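Local atomic coordinates of Baccell_00856 (Bacteroides cellulosilyticus DSM 14838, PDB entry 5MVH), a protein that is probably a rhamnosidase, a glycoside hydrolase with a beta-propeller fold that cleaves rhamnose from carbohydrate chains. Residues Y102-F107 with N171-K176. Sequence-based numbering, arbitrary orientation.
Sequences YLHLSF and NHYSVK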
ATOM      1  N   TYR A 102     -19.706  -5.563   4.656  1.00 14.81           N
ATOM      2  CA  TYR A 102     -19.788  -5.440   3.194  1.00 15.36           C
ATOM      3  C   TYR A 102     -18.387  -5.257   2.613  1.00 15.24           C
ATOM      4  O   TYR A 102     -17.582  -4.478   3.145  1.00 12.58           O
ATOM      5  CB  TYR A 102     -20.652  -4.263   2.764  1.00 16.27           C
ATOM      6  CG  TYR A 102     -22.131  -4.395   3.080  1.00 16.44           C
ATOM      7  CD1 TYR A 102     -22.993  -5.012   2.196  1.00 16.28           C
ATOM      8  CD2 TYR A 102     -22.661  -3.855   4.251  1.00 16.44           C
ATOM      9  CE1 TYR A 102     -24.348  -5.126   2.473  1.00 17.03           C
ATOM     10  CE2 TYR A 102     -24.014  -3.957   4.529  1.00 16.78           C
ATOM     11  CZ  TYR A 102     -24.848  -4.589   3.644  1.00 17.45           C
ATOM     12  OH  TYR A 102     -26.194  -4.687   3.941  1.00 17.83           O
ATOM     13  N   LEU A 103     -18.117  -5.979   1.526  1.00 14.86           N
ATOM     14  CA  LEU A 103     -16.882  -5.803   0.769  1.00 15.41           C
ATOM     15  C   LEU A 103     -17.039  -4.635  -0.198  1.00 14.52           C
ATOM     16  O   LEU A 103     -18.077  -4.491  -0.836  1.00 14.21           O
ATOM     17  CB  LEU A 103     -16.537  -7.060  -0.034  1.00 16.48           C
ATOM     18  CG  LEU A 103     -16.019  -8.305   0.671  1.00 17.65           C
ATOM     19  CD1 LEU A 103     -17.073  -9.011   1.531  1.00 19.03           C
ATOM     20  CD2 LEU A 103     -15.515  -9.242  -0.405  1.00 18.04           C
ATOM     21  N   HIS A 104     -16.005  -3.794  -0.270  1.00 12.94           N
ATOM     22  CA  HIS A 104     -15.905  -2.728  -1.238  1.00 12.82           C
ATOM     23  C   HIS A 104     -14.693  -3.045  -2.132  1.00 12.49           C
ATOM     24  O   HIS A 104     -13.587  -3.329  -1.624  1.00 11.54           O
ATOM     25  CB  HIS A 104     -15.698  -1.377  -0.518  1.00 12.43           C
ATOM     26  CG  HIS A 104     -16.840  -0.984   0.365  1.00 12.61           C
ATOM     27  ND1 HIS A 104     -17.634   0.110   0.114  1.00 12.63           N
ATOM     28  CD2 HIS A 104     -17.300  -1.524   1.519  1.00 12.74           C
ATOM     29  CE1 HIS A 104     -18.557   0.205   1.055  1.00 13.47           C
ATOM     30  NE2 HIS A 104     -18.369  -0.770   1.928  1.00 12.28           N
ATOM     31  N   LEU A 105     -14.911  -2.967  -3.445  1.00 11.68           N
ATOM     32  CA  LEU A 105     -13.927  -3.339  -4.444  1.00 12.05           C
ATOM     33  C   LEU A 105     -13.764  -2.209  -5.412  1.00 11.69           C
ATOM     34  O   LEU A 105     -14.740  -1.609  -5.853  1.00 11.72           O
ATOM     35  CB  LEU A 105     -14.368  -4.588  -5.225  1.00 12.74           C
ATOM     36  CG  LEU A 105     -13.962  -5.972  -4.733  1.00 13.36           C
ATOM     37  CD1 LEU A 105     -12.461  -6.209  -4.890  1.00 13.70           C
ATOM     38  CD2 LEU A 105     -14.406  -6.243  -3.292  1.00 13.85           C
ATOM     39  N   SER A 106     -12.522  -1.880  -5.727  1.00 11.34           N
ATOM     40  CA  SER A 106     -12.243  -0.932  -6.792  1.00 10.59           C
ATOM     41  C   SER A 106     -11.044  -1.451  -7.546  1.00 11.28           C
ATOM     42  O   SER A 106     -10.071  -1.937  -6.933  1.00 11.55           O
ATOM     43  CB  SER A 106     -12.028   0.476  -6.249  1.00 10.30           C
ATOM     44  OG  SER A 106     -11.904   1.395  -7.299  1.00  9.92           O
ATOM     45  N   PHE A 107     -11.109  -1.407  -8.870  1.00 11.24           N
ATOM     46  CA  PHE A 107     -10.182  -2.207  -9.684  1.00 12.05           C
ATOM     47  C   PHE A 107     -10.038  -1.712 -11.121  1.00 12.18           C
ATOM     48  O   PHE A 107     -10.897  -0.965 -11.644  1.00 11.98           O
ATOM     49  CB  PHE A 107     -10.648  -3.694  -9.710  1.00 12.33           C
ATOM     50  CG  PHE A 107     -12.110  -3.862 -10.082  1.00 12.63           C
ATOM     51  CD1 PHE A 107     -13.118  -3.784  -9.118  1.00 12.97           C
ATOM     52  CD2 PHE A 107     -12.482  -4.089 -11.406  1.00 13.06           C
ATOM     53  CE1 PHE A 107     -14.466  -3.915  -9.479  1.00 13.12           C
ATOM     54  CE2 PHE A 107     -13.810  -4.238 -11.755  1.00 13.26           C
ATOM     55  CZ  PHE A 107     -14.803  -4.128 -10.805  1.00 12.75           C
ATOM     56  N   ASN A 171     -12.303  10.457  -0.222  1.00 12.14           N
ATOM     57  CA  ASN A 171     -13.719  10.309   0.129  1.00 12.87           C
ATOM     58  C   ASN A 171     -13.871   9.538   1.451  1.00 12.99           C
ATOM     59  O   ASN A 171     -12.984   8.755   1.851  1.00 10.98           O
ATOM     60  CB  ASN A 171     -14.463   9.539  -0.963  1.00 12.37           C
ATOM     61  CG  ASN A 171     -14.497  10.251  -2.272  1.00 12.60           C
ATOM     62  OD1 ASN A 171     -14.465  11.476  -2.344  1.00 13.46           O
ATOM     63  ND2 ASN A 171     -14.597   9.469  -3.355  1.00 12.50           N
ATOM     64  N   HIS A 172     -15.029   9.739   2.088  1.00 14.54           N
ATOM     65  CA  HIS A 172     -15.409   9.100   3.349  1.00 15.78           C
ATOM     66  C   HIS A 172     -16.707   8.355   3.108  1.00 15.49           C
ATOM     67  O   HIS A 172     -17.667   8.975   2.623  1.00 16.23           O
ATOM     68  CB  HIS A 172     -15.683  10.160   4.425  1.00 17.82           C
ATOM     69  CG  HIS A 172     -16.338   9.626   5.668  1.00 21.37           C
ATOM     70  ND1 HIS A 172     -15.693   9.582   6.879  1.00 25.11           N
ATOM     71  CD2 HIS A 172     -17.602   9.190   5.907  1.00 24.36           C
ATOM     72  CE1 HIS A 172     -16.505   9.086   7.800  1.00 23.89           C
ATOM     73  NE2 HIS A 172     -17.671   8.849   7.238  1.00 24.93           N
ATOM     74  N   TYR A 173     -16.748   7.070   3.444  1.00 14.37           N
ATOM     75  CA  TYR A 173     -17.990   6.295   3.422  1.00 14.59           C
ATOM     76  C   TYR A 173     -18.610   6.228   4.791  1.00 14.95           C
ATOM     77  O   TYR A 173     -17.979   5.732   5.735  1.00 14.86           O
ATOM     78  CB  TYR A 173     -17.728   4.885   2.960  1.00 13.93           C
ATOM     79  CG  TYR A 173     -18.940   4.022   2.799  1.00 13.59           C
ATOM     80  CD1 TYR A 173     -19.861   4.263   1.766  1.00 14.02           C
ATOM     81  CD2 TYR A 173     -19.153   2.927   3.619  1.00 13.82           C
ATOM     82  CE1 TYR A 173     -20.963   3.447   1.588  1.00 14.55           C
ATOM     83  CE2 TYR A 173     -20.255   2.100   3.435  1.00 14.04           C
ATOM     84  CZ  TYR A 173     -21.148   2.363   2.419  1.00 14.14           C
ATOM     85  OH  TYR A 173     -22.248   1.556   2.227  1.00 14.61           O
ATOM     86  N   SER A 174     -19.847   6.704   4.909  1.00 15.01           N
ATOM     87  CA  SER A 174     -20.599   6.477   6.123  1.00 16.84           C
ATOM     88  C   SER A 174     -21.345   5.156   5.989  1.00 16.77           C
ATOM     89  O   SER A 174     -22.257   5.042   5.164  1.00 17.13           O
ATOM     90  CB  SER A 174     -21.585   7.622   6.396  1.00 17.98           C
ATOM     91  OG  SER A 174     -22.574   7.164   7.300  1.00 19.49           O
ATOM     92  N   VAL A 175     -20.969   4.173   6.805  1.00 17.10           N
ATOM     93  CA  VAL A 175     -21.622   2.868   6.810  1.00 18.21           C
ATOM     94  C   VAL A 175     -23.097   2.918   7.263  1.00 19.53           C
ATOM     95  O   VAL A 175     -23.937   2.180   6.749  1.00 20.20           O
ATOM     96  CB  VAL A 175     -20.818   1.823   7.623  1.00 19.06           C
ATOM     97  CG1 VAL A 175     -20.815   2.126   9.126  1.00 19.79           C
ATOM     98  CG2 VAL A 175     -21.323   0.406   7.340  1.00 19.95           C
ATOM     99  N   LYS A 176     -23.415   3.788   8.211  1.00 20.04           N
ATOM    100  CA  LYS A 176     -24.806   3.985   8.608  1.00 21.38           C
ATOM    101  C   LYS A 176     -25.656   4.549   7.461  1.00 21.51           C
ATOM    102  O   LYS A 176     -26.725   4.035   7.166  1.00 22.57           O
ATOM    103  CB  LYS A 176     -24.883   4.879   9.863  1.00 21.88           C
TER
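His-104 drives the edge of its imidazole into the face of the Tyr-173 ring, a T-shaped pair with centroids 4.7 Å apart, planes inclined at 71° and side chains crossing at about a right angle. The leading atom is CE1 of His-104, which lies 3.5 Å from CE2 of Tyr-173, above the ring plane but displaced toward its rim. CG of Tyr-173, anti to the backbone N (chi1 -176°), carries the phenol toward strand 103-107, bringing its face to the imidazole edge.

The rings join neighbouring antiparallel sheets, successive blades of the beta-propeller; the nearest CA atoms, of His-104 and Tyr-173, are 10.4 Å apart, so side chains alone bridge the two segments. Histidine suits this buried place because its flat ring can hydrogen-bond Tyr-116 OH through ND1 and Asp-98 OD2 through NE2, fixing its rotation, while still offering the CE1 edge to Tyr-173. Tyrosine supplies a broad face and a hydroxyl hydrogen-bonded to Arg-118 NH1. Were Tyr-173 replaced by an alanine, the His-104 edge would probably lose its aromatic face and Arg-118 a hydrogen-bond partner. The Asp-98 carboxylate may polarise the imidazole. CE1, between the two nitrogens, probably carries a weakly positive C-H, which would suit the electron-rich tyrosine face.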